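Local atomic coordinates of dihydropteroate synthase (Stenotrophomonas maltophilia, PDB entry 7L6P), a protein that probably catalyses the magnesium-dependent condensation of 4-aminobenzoate with the diphosphate of 6-hydroxymethyl-7,8-dihydropterin, giving 7,8-dihydropteroate on the route to folate. Residues 29-34 against 67-72. Residues are numbered along the deposited sequence; the frame is centred on the assembly and turned at random.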
ATOM      1  N   ARG A  29      13.139  -7.558   0.446  1.00 60.11           N
ATOM      2  CA  ARG A  29      12.896  -8.891  -0.085  1.00 60.60           C
ATOM      3  C   ARG A  29      11.618  -9.456   0.518  1.00 57.60           C
ATOM      4  O   ARG A  29      11.255  -9.117   1.647  1.00 52.99           O
ATOM      5  CB  ARG A  29      14.073  -9.816   0.204  1.00 58.27           C
ATOM      6  CG  ARG A  29      15.313  -9.275  -0.435  1.00 62.47           C
ATOM      7  CD  ARG A  29      14.992  -9.046  -1.882  1.00 63.64           C
ATOM      8  NE  ARG A  29      16.153  -8.732  -2.691  1.00 65.36           N
ATOM      9  CZ  ARG A  29      16.276  -9.091  -3.957  1.00 73.53           C
ATOM     10  NH1 ARG A  29      15.360  -9.847  -4.544  1.00 72.32           N
ATOM     11  NH2 ARG A  29      17.294  -8.614  -4.674  1.00 73.94           N
ATOM     12  N   VAL A  30      10.923 -10.296  -0.254  1.00 58.12           N
ATOM     13  CA  VAL A  30       9.642 -10.854   0.163  1.00 57.71           C
ATOM     14  C   VAL A  30       9.826 -12.313   0.563  1.00 58.51           C
ATOM     15  O   VAL A  30      10.247 -13.143  -0.255  1.00 57.90           O
ATOM     16  CB  VAL A  30       8.582 -10.741  -0.936  1.00 58.21           C
ATOM     17  CG1 VAL A  30       7.290 -11.296  -0.389  1.00 50.77           C
ATOM     18  CG2 VAL A  30       8.437  -9.298  -1.396  1.00 54.78           C
ATOM     19  N   MET A  31       9.473 -12.619   1.813  1.00 56.80           N
ATOM     20  CA  MET A  31       9.500 -13.965   2.371  1.00 56.37           C
ATOM     21  C   MET A  31       8.086 -14.528   2.345  1.00 55.77           C
ATOM     22  O   MET A  31       7.179 -13.943   2.945  1.00 55.25           O
ATOM     23  CB  MET A  31      10.050 -13.926   3.803  1.00 55.77           C
ATOM     24  CG  MET A  31       9.952 -15.229   4.586  1.00 55.81           C
ATOM     25  SD  MET A  31      10.335 -15.050   6.355  1.00 59.75           S
ATOM     26  CE  MET A  31      12.094 -15.441   6.462  1.00 60.25           C
ATOM     27  N   GLY A  32       7.891 -15.645   1.645  1.00 56.59           N
ATOM     28  CA  GLY A  32       6.584 -16.292   1.599  1.00 56.49           C
ATOM     29  C   GLY A  32       6.343 -17.232   2.773  1.00 57.72           C
ATOM     30  O   GLY A  32       7.231 -17.964   3.193  1.00 61.41           O
ATOM     31  N   ILE A  33       5.119 -17.227   3.276  1.00 59.30           N
ATOM     32  CA  ILE A  33       4.747 -18.053   4.421  1.00 60.34           C
ATOM     33  C   ILE A  33       4.210 -19.389   3.920  1.00 60.85           C
ATOM     34  O   ILE A  33       3.302 -19.425   3.086  1.00 60.74           O
ATOM     35  CB  ILE A  33       3.726 -17.330   5.307  1.00 59.25           C
ATOM     36  CG1 ILE A  33       4.368 -16.056   5.864  1.00 54.79           C
ATOM     37  CG2 ILE A  33       3.155 -18.271   6.401  1.00 53.46           C
ATOM     38  CD1 ILE A  33       3.424 -15.179   6.623  1.00 57.03           C
ATOM     39  N   VAL A  34       4.819 -20.486   4.373  1.00 61.71           N
ATOM     40  CA  VAL A  34       4.424 -21.842   3.983  1.00 62.72           C
ATOM     41  C   VAL A  34       4.204 -22.625   5.273  1.00 67.22           C
ATOM     42  O   VAL A  34       5.140 -23.211   5.832  1.00 68.81           O
ATOM     43  CB  VAL A  34       5.469 -22.531   3.100  1.00 69.47           C
ATOM     44  CG1 VAL A  34       4.975 -23.903   2.671  1.00 70.12           C
ATOM     45  CG2 VAL A  34       5.836 -21.676   1.896  1.00 67.97           C
ATOM     46  N   LEU A  67      12.206 -15.762  -0.712  1.00 62.28           N
ATOM     47  CA  LEU A  67      12.553 -16.805   0.237  1.00 62.56           C
ATOM     48  C   LEU A  67      11.265 -17.307   0.865  1.00 61.57           C
ATOM     49  O   LEU A  67      10.228 -16.640   0.817  1.00 64.18           O
ATOM     50  CB  LEU A  67      13.549 -16.301   1.298  1.00 60.07           C
ATOM     51  CG  LEU A  67      13.159 -15.218   2.309  1.00 60.31           C
ATOM     52  CD1 LEU A  67      14.163 -15.196   3.479  1.00 55.29           C
ATOM     53  CD2 LEU A  67      13.052 -13.845   1.668  1.00 56.36           C
ATOM     54  N   LEU A  68      11.336 -18.511   1.419  1.00 62.00           N
ATOM     55  CA  LEU A  68      10.179 -19.189   1.985  1.00 64.04           C
ATOM     56  C   LEU A  68      10.445 -19.562   3.437  1.00 62.47           C
ATOM     57  O   LEU A  68      11.577 -19.863   3.818  1.00 65.19           O
ATOM     58  CB  LEU A  68       9.846 -20.437   1.173  1.00 64.24           C
ATOM     59  CG  LEU A  68       9.515 -20.182  -0.297  1.00 63.30           C
ATOM     60  CD1 LEU A  68       9.289 -21.503  -0.989  1.00 63.75           C
ATOM     61  CD2 LEU A  68       8.287 -19.277  -0.435  1.00 63.69           C
ATOM     62  N   ASP A  69       9.396 -19.534   4.253  1.00 62.75           N
ATOM     63  CA  ASP A  69       9.499 -19.847   5.675  1.00 65.44           C
ATOM     64  C   ASP A  69       8.605 -21.039   5.978  1.00 65.65           C
ATOM     65  O   ASP A  69       7.384 -20.947   5.826  1.00 65.27           O
ATOM     66  CB  ASP A  69       9.100 -18.654   6.541  1.00 59.02           C
ATOM     67  CG  ASP A  69       9.582 -18.802   7.971  1.00 64.51           C
ATOM     68  OD1 ASP A  69      10.717 -19.313   8.154  1.00 63.75           O
ATOM     69  OD2 ASP A  69       8.835 -18.414   8.908  1.00 64.77           O
ATOM     70  N   ILE A  70       9.209 -22.146   6.417  1.00 67.03           N
ATOM     71  CA  ILE A  70       8.509 -23.414   6.602  1.00 67.34           C
ATOM     72  C   ILE A  70       8.265 -23.630   8.089  1.00 66.13           C
ATOM     73  O   ILE A  70       9.206 -23.607   8.885  1.00 68.88           O
ATOM     74  CB  ILE A  70       9.302 -24.584   6.003  1.00 68.48           C
ATOM     75  CG1 ILE A  70       9.800 -24.236   4.597  1.00 66.58           C
ATOM     76  CG2 ILE A  70       8.445 -25.839   5.967  1.00 71.83           C
ATOM     77  CD1 ILE A  70       8.728 -23.798   3.654  1.00 68.05           C
ATOM     78  N   GLY A  71       7.007 -23.820   8.466  1.00 71.39           N
ATOM     79  CA  GLY A  71       6.647 -24.008   9.859  1.00 69.56           C
ATOM     80  C   GLY A  71       5.612 -25.106  10.025  1.00 78.33           C
ATOM     81  O   GLY A  71       4.728 -25.292   9.185  1.00 77.92           O
ATOM     82  N   GLY A  72       5.714 -25.807  11.156  1.00 81.29           N
ATOM     83  CA  GLY A  72       4.898 -26.968  11.458  1.00 79.52           C
ATOM     84  C   GLY A  72       3.961 -26.805  12.638  1.00 88.65           C
ATOM     85  O   GLY A  72       3.183 -27.716  12.944  1.00 92.56           O
TER
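Gly32 on strand 29-34 pairs with Leu68 of strand 67-71 and straddles it, donating its N-H to Leu67 O (N to O 2.7 Å) and accepting the N-H of Asp69 on its own O. Val34 repeats the pattern: its N-H bonds to Asp69 O and its O takes the N-H of Gly71, while the bond from Leu67 N to Val30 O at the start is weak. The partners run parallel with a 31° twist.

Inside the barrel, Met31 crosses Leu67 at a slant. Its side chain is extended through chi1 and chi2, and the bend at chi3 (-94°) sets CE 3.6 Å from Leu67 CD1; SD lies 3.8 Å from Asp69 CB. Beyond this sulfur, Asp69 OD1 hydrogen-bonds Ser107, and OD2 forms a salt bridge with Arg269 and a hydrogen bond with Asn128, close to a bound imidazole, consistent with a place in the active-site pocket.

Outside, packing is tightest where Ile70 folds CD1 back to 3.5 Å from Val34 CB, the two side chains lying side by side. Leu68 meets Val34 more loosely, CD2 to CG2 at 4.1 Å, and its CD2 also rests over Gly32. The looser inner end is at Ile33, partly exposed, whose side chain makes no close contact with strand 67-71.

These are the first two strands of the TIM barrel, linked through helix 49-62, which packs on Val34 and Leu68; helix 84-101 backs Ile70, and strand 267-270 closes the barrel against Met31.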